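Local coordinates for protein CaaX farnesyltransferase beta subunit Ram1 (Aspergillus fumigatus, PDB 4L9P) that probably transfers, together with an alpha subunit, a farnesyl group from farnesyl diphosphate to the cysteine of CaaX proteins, using zinc and providing the peptide-binding site, at residues Y132-L137 / A160-L165; M154-L159 / H433-L438; A206-A211 / F498-K503. All coordinates share one frame; numbering follows the deposited sequence.

Interaction 1. Residues Y132-L137 / A160-L165; sequences YLYDSL and AGLCLL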
# COMPACT_ATOMS: atom_id res chain seq x y z
N TYR B 132 4.58 -25.49 -0.14
CA TYR B 132 4.54 -24.48 0.91
C TYR B 132 3.11 -23.91 1.02
O TYR B 132 2.59 -23.73 2.13
CB TYR B 132 5.54 -23.38 0.58
CG TYR B 132 5.61 -22.32 1.64
CD1 TYR B 132 6.44 -22.49 2.76
CD2 TYR B 132 4.84 -21.16 1.54
CE1 TYR B 132 6.51 -21.54 3.76
CE2 TYR B 132 4.89 -20.18 2.56
CZ TYR B 132 5.75 -20.39 3.66
OH TYR B 132 5.80 -19.45 4.65
N LEU B 133 2.49 -23.57 -0.12
CA LEU B 133 1.18 -22.92 -0.09
C LEU B 133 0.09 -23.89 0.35
O LEU B 133 -0.81 -23.51 1.10
CB LEU B 133 0.88 -22.39 -1.49
CG LEU B 133 1.68 -21.12 -1.88
CD1 LEU B 133 1.70 -20.96 -3.46
CD2 LEU B 133 1.09 -19.91 -1.18
N TYR B 134 0.15 -25.16 -0.11
CA TYR B 134 -0.80 -26.14 0.41
C TYR B 134 -0.63 -26.30 1.92
O TYR B 134 -1.61 -26.34 2.69
CB TYR B 134 -0.65 -27.51 -0.29
CG TYR B 134 -1.30 -27.55 -1.66
CD1 TYR B 134 -2.69 -27.41 -1.79
CD2 TYR B 134 -0.55 -27.76 -2.82
CE1 TYR B 134 -3.30 -27.49 -3.03
CE2 TYR B 134 -1.18 -27.80 -4.10
CZ TYR B 134 -2.53 -27.65 -4.18
OH TYR B 134 -3.21 -27.68 -5.41
N ASP B 135 0.60 -26.39 2.40
CA ASP B 135 0.80 -26.54 3.85
C ASP B 135 0.25 -25.33 4.60
O ASP B 135 -0.20 -25.46 5.74
CB ASP B 135 2.28 -26.69 4.23
CG ASP B 135 2.86 -28.02 3.82
OD1 ASP B 135 2.09 -28.93 3.45
OD2 ASP B 135 4.10 -28.19 3.92
N SER B 136 0.25 -24.15 3.97
CA SER B 136 -0.10 -22.91 4.68
C SER B 136 -1.58 -22.84 4.93
O SER B 136 -2.05 -22.00 5.69
CB SER B 136 0.37 -21.67 3.89
OG SER B 136 -0.54 -21.38 2.83
N LEU B 137 -2.34 -23.74 4.30
CA LEU B 137 -3.80 -23.76 4.49
C LEU B 137 -4.21 -24.68 5.62
O LEU B 137 -5.41 -24.83 5.88
CB LEU B 137 -4.52 -24.24 3.21
CG LEU B 137 -4.57 -23.13 2.16
CD1 LEU B 137 -4.87 -23.71 0.74
CD2 LEU B 137 -5.54 -21.98 2.58
N ALA B 160 -4.53 -17.63 -3.97
CA ALA B 160 -3.96 -16.81 -5.04
C ALA B 160 -2.62 -17.38 -5.51
O ALA B 160 -2.41 -17.52 -6.73
CB ALA B 160 -3.75 -15.36 -4.53
N GLY B 161 -1.72 -17.76 -4.59
CA GLY B 161 -0.45 -18.38 -5.02
C GLY B 161 -0.65 -19.68 -5.78
O GLY B 161 0.01 -19.91 -6.79
N LEU B 162 -1.55 -20.51 -5.29
CA LEU B 162 -1.86 -21.76 -6.00
C LEU B 162 -2.43 -21.49 -7.39
O LEU B 162 -2.07 -22.18 -8.37
CB LEU B 162 -2.85 -22.59 -5.19
CG LEU B 162 -2.29 -23.10 -3.86
CD1 LEU B 162 -3.45 -23.72 -2.99
CD2 LEU B 162 -1.15 -24.09 -4.06
N CYS B 163 -3.36 -20.54 -7.53
CA CYS B 163 -3.87 -20.14 -8.86
C CYS B 163 -2.76 -19.63 -9.76
O CYS B 163 -2.66 -20.09 -10.92
CB CYS B 163 -4.97 -19.07 -8.78
SG CYS B 163 -6.53 -19.64 -8.14
N LEU B 164 -1.90 -18.75 -9.27
CA LEU B 164 -0.80 -18.25 -10.08
C LEU B 164 0.06 -19.40 -10.64
O LEU B 164 0.44 -19.40 -11.79
CB LEU B 164 0.06 -17.31 -9.22
CG LEU B 164 -0.66 -15.95 -9.04
CD1 LEU B 164 -0.06 -15.26 -7.78
CD2 LEU B 164 -0.40 -15.06 -10.24
N LEU B 165 0.34 -20.36 -9.78
CA LEU B 165 1.16 -21.52 -10.15
C LEU B 165 0.41 -22.55 -11.00
O LEU B 165 1.02 -23.56 -11.38
CB LEU B 165 1.68 -22.19 -8.87
CG LEU B 165 2.80 -21.37 -8.22
CD1 LEU B 165 2.98 -21.82 -6.79
CD2 LEU B 165 4.17 -21.51 -8.99
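The phenol ring of Y134 receives a methyl group of L162 on one face: CD2 stands over the middle of the ring, 3.8 Å from the centroid of Y134 and 14° off its normal, a well-centred CH-pi contact. The second branch of L162 follows the CD1-CE1 side of the same ring, with L162 CD1 3.8 Å from Y134 CE1, so the leucine fork leans obliquely against the tyrosine. At the hydroxyl end of the side chain, Y134 OH is hydrogen-bonded to E167 and R171 just past the end of helix 151-164; these polar partners fix the far end of a ring that has an aliphatic methyl over one face. L162 CD2 is shared, for it also touches L133 CB at 3.7 Å, wedged between the two neighbouring side chains of helix 126-135.

The two helices, 126-135 and 151-164, belong to the alpha-alpha toroid of the prenyltransferase beta subunit, and their facing sides meet here mainly through leucines. L133 points at the other helix; its CG is anti to the carbonyl carbon (chi1 -74°) and the branch extends from there, bringing CD1 to the backbone of G161. Since G161 has no side chain, that methyl can settle 3.5 Å from G161 C, while on the next turn L165 CD1 lies 3.7 Å from L133 CD1. L137, three residues after Y134, meets L162 tip to tip, CD1 to CD1 at 4.0 Å; it also packs on L44 of the alpha subunit, which brings the subunit interface to this corner. Nearby, S136 OG turns back on L133 O at 2.8 Å, the donor tilted 21° from the carbonyl plane, which satisfies a hydroxyl buried beside the leucines.

Interaction 2. Residues M154-L159 / H433-L438; sequences MVYWAL and HTCYAL. With ZN (zinc ion), chain J.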
# COMPACT_ATOMS: atom_id res chain seq x y z
N MET B 154 -5.08 -15.37 5.12
CA MET B 154 -4.24 -16.58 4.90
C MET B 154 -4.88 -17.51 3.87
O MET B 154 -4.17 -18.20 3.11
CB MET B 154 -3.98 -17.31 6.23
CG MET B 154 -3.38 -16.35 7.25
SD MET B 154 -3.44 -16.94 8.93
CE MET B 154 -2.38 -18.22 8.54
N VAL B 155 -6.21 -17.53 3.85
CA VAL B 155 -6.91 -18.32 2.80
C VAL B 155 -6.68 -17.68 1.43
O VAL B 155 -6.27 -18.36 0.48
CB VAL B 155 -8.43 -18.42 3.09
CG1 VAL B 155 -9.11 -19.13 1.91
CG2 VAL B 155 -8.65 -19.19 4.41
N TYR B 156 -6.88 -16.37 1.33
CA TYR B 156 -6.68 -15.68 0.07
C TYR B 156 -5.25 -15.82 -0.44
O TYR B 156 -5.06 -16.10 -1.63
CB TYR B 156 -7.06 -14.19 0.23
CG TYR B 156 -6.57 -13.39 -0.96
CD1 TYR B 156 -7.17 -13.49 -2.27
CD2 TYR B 156 -5.45 -12.56 -0.80
CE1 TYR B 156 -6.60 -12.77 -3.37
CE2 TYR B 156 -4.89 -11.86 -1.90
CZ TYR B 156 -5.50 -11.95 -3.16
OH TYR B 156 -4.97 -11.26 -4.20
N TRP B 157 -4.25 -15.53 0.40
CA TRP B 157 -2.85 -15.54 -0.10
C TRP B 157 -2.50 -16.91 -0.64
O TRP B 157 -1.80 -17.06 -1.68
CB TRP B 157 -1.85 -15.21 1.05
CG TRP B 157 -2.02 -13.78 1.53
CD1 TRP B 157 -2.29 -12.68 0.77
CD2 TRP B 157 -1.85 -13.32 2.87
NE1 TRP B 157 -2.37 -11.56 1.58
CE2 TRP B 157 -2.10 -11.93 2.87
CE3 TRP B 157 -1.54 -13.97 4.09
CZ2 TRP B 157 -2.05 -11.17 4.05
CZ3 TRP B 157 -1.48 -13.20 5.27
CH2 TRP B 157 -1.74 -11.82 5.21
N ALA B 158 -2.92 -17.97 0.06
CA ALA B 158 -2.59 -19.35 -0.39
C ALA B 158 -3.36 -19.67 -1.68
O ALA B 158 -2.76 -20.21 -2.62
CB ALA B 158 -2.92 -20.35 0.72
N LEU B 159 -4.67 -19.37 -1.75
CA LEU B 159 -5.39 -19.69 -3.01
C LEU B 159 -4.82 -18.89 -4.18
O LEU B 159 -4.70 -19.44 -5.29
CB LEU B 159 -6.88 -19.38 -2.86
CG LEU B 159 -7.61 -20.30 -1.88
CD1 LEU B 159 -9.04 -19.75 -1.69
CD2 LEU B 159 -7.62 -21.77 -2.44
N HIS B 433 4.15 -12.90 1.53
CA HIS B 433 5.25 -12.63 0.62
C HIS B 433 5.25 -13.60 -0.57
O HIS B 433 5.66 -13.22 -1.68
CB HIS B 433 6.58 -12.59 1.37
CG HIS B 433 6.73 -11.28 2.10
ND1 HIS B 433 6.47 -11.14 3.45
CD2 HIS B 433 7.04 -10.05 1.61
CE1 HIS B 433 6.60 -9.84 3.77
NE2 HIS B 433 6.93 -9.17 2.67
N THR B 434 4.83 -14.83 -0.36
CA THR B 434 4.76 -15.80 -1.45
C THR B 434 3.68 -15.36 -2.44
O THR B 434 3.95 -15.28 -3.67
CB THR B 434 4.42 -17.21 -0.89
OG1 THR B 434 5.45 -17.59 0.01
CG2 THR B 434 4.34 -18.22 -2.03
N CYS B 435 2.48 -15.05 -1.96
CA CYS B 435 1.46 -14.56 -2.88
C CYS B 435 1.91 -13.34 -3.71
O CYS B 435 1.74 -13.29 -4.96
CB CYS B 435 0.21 -14.19 -2.04
SG CYS B 435 -1.11 -13.36 -2.95
N TYR B 436 2.42 -12.31 -3.01
CA TYR B 436 2.67 -11.06 -3.73
C TYR B 436 3.94 -11.07 -4.58
O TYR B 436 3.95 -10.40 -5.62
CB TYR B 436 2.59 -9.85 -2.78
CG TYR B 436 1.14 -9.65 -2.33
CD1 TYR B 436 0.09 -9.47 -3.26
CD2 TYR B 436 0.81 -9.68 -0.98
CE1 TYR B 436 -1.23 -9.25 -2.88
CE2 TYR B 436 -0.50 -9.48 -0.58
CZ TYR B 436 -1.52 -9.26 -1.49
OH TYR B 436 -2.83 -9.08 -1.09
N ALA B 437 4.96 -11.85 -4.21
CA ALA B 437 6.10 -12.00 -5.14
C ALA B 437 5.65 -12.76 -6.40
O ALA B 437 6.03 -12.35 -7.50
CB ALA B 437 7.24 -12.75 -4.48
N LEU B 438 4.81 -13.79 -6.25
CA LEU B 438 4.30 -14.49 -7.43
C LEU B 438 3.43 -13.58 -8.27
O LEU B 438 3.46 -13.60 -9.49
CB LEU B 438 3.55 -15.76 -7.03
CG LEU B 438 4.45 -16.87 -6.44
CD1 LEU B 438 3.52 -17.95 -5.87
CD2 LEU B 438 5.36 -17.48 -7.51
ZN ZN J . 6.82 -7.14 2.53
O HOH W 1 -4.56 -8.64 -3.09
O HOH W 2 -2.68 -8.55 1.70
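Helix 431-444, which supplies a zinc ligand to the active site of the toroid, packs against helix 151-164 through C435 and Y436 on one side and Y156 and W157 on the other. The axes of the two short segments approach to 8.6 Å with 42° between their directions. At the crossing C435 CB lies 3.5 Å from W157 O. With SG anti to the backbone N (chi1 172°), the sulfur reaches the Y156 and W157 rings obliquely, 4.2 Å from Y156 CE2, a Cys sulfur-aromatic contact with each.

Y436 CE2 comes to 3.5 Å from W157 NE1, and the two ring planes are inclined by 72°. Y156 and Y436 cross at about a right angle, with the Y436 hydroxyl at the edge of the Y156 ring. Two waters complete the join. One donates to Y156 OH and is also bonded to Y436 OH; the other accepts from W157 NE1 at 3.0 Å, in the indole plane, and lies 2.8 Å from Y436 OH. Y156 OH is bonded to V499 O as well, so the buried polar groups are satisfied by a small network. One turn before Y436, H433 points away from this contact and binds zinc through NE2 at 2.0 Å. D365, C367 and the bound peptide share the metal, as at the zinc site characteristic of protein farnesyltransferases.

Interaction 3. Residues A206-A211 / F498-K503; sequences AVLSIA and FVIPHK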
# COMPACT_ATOMS: atom_id res chain seq x y z
N ALA B 206 -12.11 -12.61 1.73
CA ALA B 206 -13.08 -13.65 1.57
C ALA B 206 -13.75 -13.62 0.19
O ALA B 206 -13.97 -14.68 -0.41
CB ALA B 206 -14.15 -13.56 2.70
N VAL B 207 -14.16 -12.44 -0.27
CA VAL B 207 -14.77 -12.36 -1.60
C VAL B 207 -13.84 -12.81 -2.69
O VAL B 207 -14.27 -13.51 -3.63
CB VAL B 207 -15.29 -10.91 -1.86
CG1 VAL B 207 -15.73 -10.71 -3.33
CG2 VAL B 207 -16.47 -10.63 -0.93
N LEU B 208 -12.57 -12.44 -2.62
CA LEU B 208 -11.62 -12.87 -3.64
C LEU B 208 -11.40 -14.39 -3.56
O LEU B 208 -11.25 -15.06 -4.60
CB LEU B 208 -10.26 -12.16 -3.43
CG LEU B 208 -10.27 -10.67 -3.81
CD1 LEU B 208 -8.86 -10.11 -3.80
CD2 LEU B 208 -10.99 -10.31 -5.10
N SER B 209 -11.39 -14.93 -2.33
CA SER B 209 -11.28 -16.39 -2.19
C SER B 209 -12.47 -17.11 -2.81
O SER B 209 -12.33 -18.14 -3.48
CB SER B 209 -11.16 -16.78 -0.72
OG SER B 209 -9.95 -16.27 -0.12
N ILE B 210 -13.68 -16.61 -2.53
CA ILE B 210 -14.88 -17.17 -3.10
C ILE B 210 -14.85 -17.07 -4.61
O ILE B 210 -15.26 -18.03 -5.30
CB ILE B 210 -16.11 -16.43 -2.47
CG1 ILE B 210 -16.29 -16.94 -1.03
CG2 ILE B 210 -17.37 -16.63 -3.31
CD1 ILE B 210 -17.24 -16.06 -0.21
N ALA B 211 -14.37 -15.94 -5.15
CA ALA B 211 -14.27 -15.80 -6.59
C ALA B 211 -13.34 -16.85 -7.18
O ALA B 211 -13.60 -17.43 -8.24
CB ALA B 211 -13.80 -14.37 -6.97
N PHE B 498 -8.27 -6.43 -9.39
CA PHE B 498 -8.94 -7.37 -8.46
C PHE B 498 -7.97 -8.37 -7.88
O PHE B 498 -8.29 -9.04 -6.88
CB PHE B 498 -10.10 -8.11 -9.14
CG PHE B 498 -11.20 -7.15 -9.58
CD1 PHE B 498 -11.86 -6.37 -8.62
CD2 PHE B 498 -11.52 -6.96 -10.96
CE1 PHE B 498 -12.85 -5.47 -8.98
CE2 PHE B 498 -12.53 -6.05 -11.34
CZ PHE B 498 -13.22 -5.30 -10.34
N VAL B 499 -6.79 -8.54 -8.49
CA VAL B 499 -5.76 -9.42 -7.89
C VAL B 499 -6.22 -10.87 -7.71
O VAL B 499 -5.96 -11.54 -6.71
CB VAL B 499 -5.10 -8.83 -6.59
CG1 VAL B 499 -3.66 -9.37 -6.49
CG2 VAL B 499 -5.05 -7.31 -6.63
N ILE B 500 -6.92 -11.35 -8.75
CA ILE B 500 -7.35 -12.72 -8.96
C ILE B 500 -7.39 -12.93 -10.46
O ILE B 500 -7.31 -11.98 -11.24
CB ILE B 500 -8.80 -12.96 -8.36
CG1 ILE B 500 -9.80 -11.88 -8.82
CG2 ILE B 500 -8.74 -13.08 -6.81
CD1 ILE B 500 -11.26 -12.22 -8.39
N PRO B 501 -7.52 -14.18 -10.92
CA PRO B 501 -7.58 -14.37 -12.38
C PRO B 501 -8.77 -13.60 -12.99
O PRO B 501 -9.86 -13.48 -12.38
CB PRO B 501 -7.80 -15.88 -12.51
CG PRO B 501 -7.18 -16.45 -11.24
CD PRO B 501 -7.48 -15.44 -10.16
N HIS B 502 -8.58 -13.09 -14.21
CA HIS B 502 -9.67 -12.38 -14.87
C HIS B 502 -10.98 -13.15 -14.93
O HIS B 502 -12.05 -12.57 -14.69
CB HIS B 502 -9.29 -12.00 -16.31
CG HIS B 502 -8.12 -11.08 -16.40
ND1 HIS B 502 -6.85 -11.42 -15.97
CD2 HIS B 502 -8.04 -9.81 -16.89
CE1 HIS B 502 -6.04 -10.39 -16.17
NE2 HIS B 502 -6.73 -9.41 -16.75
N LYS B 503 -10.90 -14.44 -15.28
CA LYS B 503 -12.12 -15.22 -15.37
C LYS B 503 -12.83 -15.33 -14.01
O LYS B 503 -14.07 -15.35 -13.92
CB LYS B 503 -11.76 -16.63 -15.87
CG LYS B 503 -13.03 -17.53 -16.02
CD LYS B 503 -12.67 -18.99 -16.43
CE LYS B 503 -13.96 -19.89 -16.59
NZ LYS B 503 -13.43 -21.20 -17.16
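L208 and I500 carry the tight half of this contact, meeting obliquely where helix 200-213 faces the chain that leads into the C-terminal helix 502-513. Both branches of L208 press on a backbone carbonyl: CD1 is 3.3 Å from F498 O and CD2 is 3.5 Å from the same F498 O, so the isobutyl group straddles that oxygen. I500 fills in beside it. Its CD1 is 3.6 Å from A211 CB and 3.8 Å from L208 CD2, lodged between residues one turn apart on the helix, while I500 CG2 lies 3.8 Å from L208 CB. This fit depends on the first torsion of I500: CG1 sits between the backbone N and the carbonyl carbon (chi1 49°), which sends the longer branch to A211 and L208 CD2 and sets CG2 against L208 CB.

Around this buried core the contact thins out. F498 and V499 turn their backbone oxygens to L208, but their side chains stay clear of the helix segment. The F498 ring leads away from helix 200-213 and packs instead against V259 and L263 of helix 251-263, and V499 touches Y255, a residue of the pocket that holds the farnesyl analogue. The backbone of V499 has a positive phi (60°), a left-handed conformation that turns the chain sharply before the extended I500. Beyond, P501 stands at the N-cap position and the chain departs from helix 200-213: P501 and H502 are partly exposed, and K503, with its side chain fully stretched, lies on the solvent side. A C-terminal segment laid against the helices in this way is consistent with the protein farnesyltransferase beta subunit, where residues near the C-terminus block one end of the alpha-alpha barrel.

In the fold
All three contacts are buried and lie within the toroid, yet their settings differ. Interactions 1 and 2 share helix 151-164, which packs on helix 126-135 through one side and on helix 431-444 through another; their centres are about 7 Å apart, and A160 touches C435 between them. Interaction 1 is leucine-rich, whereas interaction 2, nearer the centre of the chain, mixes aromatic, sulfur and water-mediated contacts beside the zinc; L137 of the former, like M154 and V155 of the latter's segment, borders the alpha subunit. Interaction 3 is aliphatic and joins a helix to a loop, with its far end reaching solvent. Y156 connects interactions 2 and 3: its hydroxyl bonds V499 O, and its ring packs on L208.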